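Local coordinates for protein activated BY transcription factor SSRB (Salmonella enterica, PDB 2WNW) that belongs to glycosyl hydrolase family 30 and combines a TIM-barrel domain with a beta-sandwich domain, at residues 89-94 with 171-176; 117-122 with 175-180. All blocks are in the same frame, centred on the assembly; numbering follows the deposited sequence.

Contact 1. Residues 89-94 with 171-176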
loop_
_atom_site.group_PDB
_atom_site.type_symbol
_atom_site.label_atom_id
_atom_site.label_comp_id
_atom_site.label_asym_id
_atom_site.label_seq_id
_atom_site.Cartn_x
_atom_site.Cartn_y
_atom_site.Cartn_z
ATOM N N PRO A 89 3.098 23.268 -22.121
ATOM C CA PRO A 89 3.112 22.640 -23.438
ATOM C C PRO A 89 4.044 23.242 -24.481
ATOM O O PRO A 89 4.227 24.462 -24.548
ATOM C CB PRO A 89 1.654 22.747 -23.866
ATOM C CG PRO A 89 1.293 24.111 -23.358
ATOM C CD PRO A 89 1.898 24.116 -21.960
ATOM N N ILE A 90 4.636 22.359 -25.282
ATOM C CA ILE A 90 5.502 22.741 -26.390
ATOM C C ILE A 90 4.501 22.663 -27.546
ATOM O O ILE A 90 4.126 21.573 -27.984
ATOM C CB ILE A 90 6.658 21.723 -26.576
ATOM C CG1 ILE A 90 7.552 21.735 -25.332
ATOM C CG2 ILE A 90 7.463 22.058 -27.833
ATOM C CD1 ILE A 90 8.693 20.717 -25.359
ATOM N N GLN A 91 4.069 23.836 -28.006
ATOM C CA GLN A 91 3.048 23.998 -29.042
ATOM C C GLN A 91 1.697 23.764 -28.354
ATOM O O GLN A 91 1.646 23.547 -27.145
ATOM C CB GLN A 91 3.265 23.046 -30.229
ATOM C CG GLN A 91 4.630 23.248 -30.897
ATOM C CD GLN A 91 4.726 22.671 -32.300
ATOM O OE1 GLN A 91 4.193 21.595 -32.591
ATOM N NE2 GLN A 91 5.435 23.376 -33.173
ATOM N N SER A 92 0.606 23.803 -29.106
ATOM C CA SER A 92 -0.723 23.666 -28.514
ATOM C C SER A 92 -1.147 22.339 -27.875
ATOM O O SER A 92 -0.696 21.261 -28.261
ATOM C CB SER A 92 -1.774 24.054 -29.555
ATOM O OG SER A 92 -1.689 23.212 -30.690
ATOM N N CYS A 93 -2.018 22.451 -26.873
ATOM C CA CYS A 93 -2.610 21.305 -26.194
ATOM C C CYS A 93 -4.104 21.619 -26.290
ATOM O O CYS A 93 -4.469 22.634 -26.890
ATOM C CB CYS A 93 -2.143 21.198 -24.730
ATOM S SG CYS A 93 -2.665 22.505 -23.602
ATOM N N ASP A 94 -4.974 20.780 -25.736
ATOM C CA ASP A 94 -6.407 21.060 -25.845
ATOM C C ASP A 94 -6.800 22.363 -25.158
ATOM O O ASP A 94 -7.731 23.050 -25.594
ATOM C CB ASP A 94 -7.242 19.883 -25.310
ATOM C CG ASP A 94 -6.888 19.503 -23.892
ATOM O OD1 ASP A 94 -5.682 19.437 -23.576
ATOM O OD2 ASP A 94 -7.819 19.247 -23.099
ATOM N N ALA A 171 13.124 17.415 -33.093
ATOM C CA ALA A 171 14.065 17.607 -31.997
ATOM C C ALA A 171 14.666 19.011 -32.088
ATOM O O ALA A 171 14.843 19.681 -31.070
ATOM C CB ALA A 171 15.163 16.558 -32.051
ATOM N N ASP A 172 14.976 19.457 -33.306
ATOM C CA ASP A 172 15.548 20.787 -33.495
ATOM C C ASP A 172 14.564 21.881 -33.086
ATOM O O ASP A 172 14.967 22.911 -32.551
ATOM C CB ASP A 172 15.978 21.011 -34.953
ATOM C CG ASP A 172 17.233 20.240 -35.318
ATOM O OD1 ASP A 172 18.019 19.903 -34.405
ATOM O OD2 ASP A 172 17.443 19.988 -36.525
ATOM N N ILE A 173 13.278 21.666 -33.350
ATOM C CA ILE A 173 12.271 22.650 -32.970
ATOM C C ILE A 173 12.211 22.759 -31.451
ATOM O O ILE A 173 12.114 23.860 -30.907
ATOM C CB ILE A 173 10.872 22.269 -33.491
ATOM C CG1 ILE A 173 10.836 22.404 -35.014
ATOM C CG2 ILE A 173 9.807 23.160 -32.841
ATOM C CD1 ILE A 173 9.501 22.065 -35.614
ATOM N N ILE A 174 12.266 21.613 -30.775
ATOM C CA ILE A 174 12.224 21.596 -29.314
ATOM C C ILE A 174 13.420 22.353 -28.744
ATOM O O ILE A 174 13.293 23.058 -27.746
ATOM C CB ILE A 174 12.196 20.146 -28.772
ATOM C CG1 ILE A 174 10.863 19.489 -29.145
ATOM C CG2 ILE A 174 12.374 20.144 -27.260
ATOM C CD1 ILE A 174 10.773 18.011 -28.805
ATOM N N ILE A 175 14.582 22.216 -29.374
ATOM C CA ILE A 175 15.758 22.939 -28.901
ATOM C C ILE A 175 15.514 24.445 -29.063
ATOM O O ILE A 175 15.818 25.229 -28.164
ATOM C CB ILE A 175 17.030 22.540 -29.686
ATOM C CG1 ILE A 175 17.383 21.077 -29.399
ATOM C CG2 ILE A 175 18.192 23.450 -29.298
ATOM C CD1 ILE A 175 17.762 20.798 -27.947
ATOM N N ASN A 176 14.955 24.854 -30.199
ATOM C CA ASN A 176 14.689 26.276 -30.403
ATOM C C ASN A 176 13.648 26.795 -29.419
ATOM O O ASN A 176 13.677 27.962 -29.025
ATOM C CB ASN A 176 14.258 26.553 -31.844
ATOM C CG ASN A 176 15.444 26.742 -32.767
ATOM O OD1 ASN A 176 15.850 25.826 -33.480
ATOM N ND2 ASN A 176 16.025 27.938 -32.737
#
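The apolar part of this contact is a meeting of two isoleucines, Ile90 of strand 85-90 and Ile174 on helix 167-183. CG1 of Ile90 lies beside the backbone N (chi1 -64°), and the outer bond is extended, so that CD1 becomes the leading atom. It reaches CG2 of Ile174, the branch anti to the helix residue's own N, at 4.2 Å. The two side chains cross at about a right angle, methyl against methyl, and the CA atoms of Ile90 and Ile174 stay 7.4 Å apart. Alongside, the side chain of Gln91, the next residue, packs beside CG2 of Ile173, the one before Ile174. Ile90 and Gln91 both face the helix although they are consecutive, consistent with the positive phi of Gln91 (78°), which departs from extended geometry.

No hydrogen bond joins the two segments. The polar bonds instead hold each one within its own surroundings: Ile175 N bonds to Ala171 O within the helix, at 3.1 Å, while Ile90 pairs through its backbone with Ser142 of the next barrel strand and Gln91 N bonds to Tyr102 OH. Beyond the packed residues, Asp94 OD2 is bonded by Asn342 and Asn346, and its OD1 bonds to a glycerol.

The arrangement is that of a TIM barrel, in which an outer helix rests on the parallel strands through branched aliphatic side chains, here near the C-terminal end of the second strand, the end at which such barrels carry their pockets.

Contact 2. Residues 117-122 with 175-180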
loop_
_atom_site.group_PDB
_atom_site.type_symbol
_atom_site.label_atom_id
_atom_site.label_comp_id
_atom_site.label_asym_id
_atom_site.label_seq_id
_atom_site.Cartn_x
_atom_site.Cartn_y
_atom_site.Cartn_z
ATOM N N SER A 117 5.640 34.095 -31.316
ATOM C CA SER A 117 4.861 35.266 -30.922
ATOM C C SER A 117 3.634 34.904 -30.087
ATOM O O SER A 117 3.298 35.598 -29.127
ATOM C CB SER A 117 4.435 36.062 -32.162
ATOM O OG SER A 117 3.616 35.283 -33.016
ATOM N N ARG A 118 2.974 33.811 -30.446
ATOM C CA ARG A 118 1.790 33.381 -29.723
ATOM C C ARG A 118 2.106 33.032 -28.267
ATOM O O ARG A 118 1.383 33.438 -27.354
ATOM C CB ARG A 118 1.156 32.190 -30.433
ATOM C CG ARG A 118 -0.172 31.787 -29.857
ATOM C CD ARG A 118 -1.070 31.218 -30.932
ATOM N NE ARG A 118 -2.282 30.641 -30.362
ATOM C CZ ARG A 118 -3.302 30.192 -31.082
ATOM N NH1 ARG A 118 -3.260 30.261 -32.408
ATOM N NH2 ARG A 118 -4.354 29.654 -30.480
ATOM N N ASP A 119 3.183 32.282 -28.045
ATOM C CA ASP A 119 3.568 31.931 -26.684
ATOM C C ASP A 119 4.016 33.185 -25.935
ATOM O O ASP A 119 3.813 33.302 -24.726
ATOM C CB ASP A 119 4.715 30.913 -26.674
ATOM C CG ASP A 119 4.259 29.506 -27.027
ATOM O OD1 ASP A 119 4.966 28.548 -26.650
ATOM O OD2 ASP A 119 3.206 29.352 -27.681
ATOM N N GLU A 120 4.625 34.123 -26.657
ATOM C CA GLU A 120 5.109 35.355 -26.041
ATOM C C GLU A 120 3.979 36.222 -25.500
ATOM O O GLU A 120 4.153 36.950 -24.524
ATOM C CB GLU A 120 5.947 36.157 -27.049
ATOM C CG GLU A 120 7.109 35.359 -27.622
ATOM C CD GLU A 120 8.010 36.170 -28.535
ATOM O OE1 GLU A 120 7.490 36.992 -29.316
ATOM O OE2 GLU A 120 9.241 35.967 -28.482
ATOM N N ALA A 121 2.813 36.133 -26.121
ATOM C CA ALA A 121 1.683 36.934 -25.682
ATOM C C ALA A 121 0.770 36.218 -24.689
ATOM O O ALA A 121 0.214 36.846 -23.788
ATOM C CB ALA A 121 0.876 37.384 -26.891
ATOM N N HIS A 122 0.634 34.905 -24.843
ATOM C CA HIS A 122 -0.268 34.132 -23.993
ATOM C C HIS A 122 0.326 33.329 -22.838
ATOM O O HIS A 122 -0.331 33.146 -21.812
ATOM C CB HIS A 122 -1.089 33.192 -24.875
ATOM C CG HIS A 122 -1.933 33.902 -25.888
ATOM N ND1 HIS A 122 -2.504 33.257 -26.963
ATOM C CD2 HIS A 122 -2.313 35.198 -25.981
ATOM C CE1 HIS A 122 -3.202 34.126 -27.675
ATOM N NE2 HIS A 122 -3.102 35.311 -27.100
ATOM N N ILE A 175 14.582 22.216 -29.374
ATOM C CA ILE A 175 15.758 22.939 -28.901
ATOM C C ILE A 175 15.514 24.445 -29.063
ATOM O O ILE A 175 15.818 25.229 -28.164
ATOM C CB ILE A 175 17.030 22.540 -29.686
ATOM C CG1 ILE A 175 17.383 21.077 -29.399
ATOM C CG2 ILE A 175 18.192 23.450 -29.298
ATOM C CD1 ILE A 175 17.762 20.798 -27.947
ATOM N N ASN A 176 14.955 24.854 -30.199
ATOM C CA ASN A 176 14.689 26.276 -30.403
ATOM C C ASN A 176 13.648 26.795 -29.419
ATOM O O ASN A 176 13.677 27.962 -29.025
ATOM C CB ASN A 176 14.258 26.553 -31.844
ATOM C CG ASN A 176 15.444 26.742 -32.767
ATOM O OD1 ASN A 176 15.850 25.826 -33.480
ATOM N ND2 ASN A 176 16.025 27.938 -32.737
ATOM N N TYR A 177 12.727 25.921 -29.027
ATOM C CA TYR A 177 11.713 26.272 -28.042
ATOM C C TYR A 177 12.470 26.614 -26.755
ATOM O O TYR A 177 12.213 27.636 -26.117
ATOM C CB TYR A 177 10.788 25.071 -27.803
ATOM C CG TYR A 177 9.993 25.131 -26.512
ATOM C CD1 TYR A 177 8.771 25.799 -26.448
ATOM C CD2 TYR A 177 10.470 24.516 -25.352
ATOM C CE1 TYR A 177 8.038 25.850 -25.262
ATOM C CE2 TYR A 177 9.747 24.562 -24.161
ATOM C CZ TYR A 177 8.534 25.229 -24.125
ATOM O OH TYR A 177 7.814 25.263 -22.957
ATOM N N LEU A 178 13.416 25.752 -26.386
ATOM C CA LEU A 178 14.211 25.961 -25.180
ATOM C C LEU A 178 15.045 27.243 -25.254
ATOM O O LEU A 178 15.138 27.983 -24.276
ATOM C CB LEU A 178 15.127 24.757 -24.928
ATOM C CG LEU A 178 14.446 23.433 -24.557
ATOM C CD1 LEU A 178 15.484 22.321 -24.477
ATOM C CD2 LEU A 178 13.719 23.583 -23.224
ATOM N N LEU A 179 15.653 27.503 -26.410
ATOM C CA LEU A 179 16.459 28.713 -26.582
ATOM C C LEU A 179 15.570 29.950 -26.515
ATOM O O LEU A 179 15.932 30.959 -25.906
ATOM C CB LEU A 179 17.193 28.674 -27.924
ATOM C CG LEU A 179 18.218 27.548 -28.063
ATOM C CD1 LEU A 179 18.790 27.544 -29.465
ATOM C CD2 LEU A 179 19.318 27.733 -27.026
ATOM N N GLU A 180 14.406 29.863 -27.150
ATOM C CA GLU A 180 13.435 30.956 -27.160
ATOM C C GLU A 180 13.042 31.332 -25.731
ATOM O O GLU A 180 13.079 32.503 -25.350
ATOM C CB GLU A 180 12.200 30.530 -27.960
ATOM C CG GLU A 180 10.920 31.315 -27.686
ATOM C CD GLU A 180 11.042 32.799 -27.983
ATOM O OE1 GLU A 180 11.909 33.190 -28.793
ATOM O OE2 GLU A 180 10.248 33.577 -27.409
#
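A chi1 of -56° sets CG of Glu120 beside its backbone N, and the chain runs extended from there, carrying OE2 outward to Glu180. On helix 167-183, CG of Glu180 is instead anti to the backbone N (chi1 160°) and the chain bends at chi2. The two side chains thus cross at about a right angle, and OE2 of Glu120 comes within 2.8 Å of OE2 of Glu180, with the carboxylate planes 49° apart. Both atoms are acceptors, so two ionised groups would repel at this range; the closeness may mean that a proton is shared or that the pKa of one is raised. The salt bridge from Arg183 NH1 to OE1 of Glu180 would offset part of the charge.

Helix 117-122 belongs to the connection between the second and third strands of the TIM barrel, and here it meets the outer helix that follows the third strand. Asp119, one residue before Glu120, faces Tyr177: its OD1 sits at the ring edge, near the ring plane, 4.3 Å from CE1. That oxygen is also hydrogen-bonded by the hydroxyls of Tyr102 and Tyr181, so two bonds hold it beside the aromatic ring, whose other neighbours include Met88 of strand 85-90.

From the N terminus, the chain passes up the second barrel strand into 89-94, enters the short helix 117-122, forms the third strand 138-143 and then reaches helix 167-183. Contact 1 closes a loop with 76 residues between its segments, contact 2 one with 52. The two loops cross rather than nest, because 117-122 lies inside the first loop while 175-180 runs beyond its end. Both end on helix 167-183, sharing Ile175 and Asn176, and their centres lie about 9 Å apart. They touch where Ile90 CG1 packs 3.8 Å from Tyr177 CE2. Together they tie one outer helix to the second strand and to its following connection.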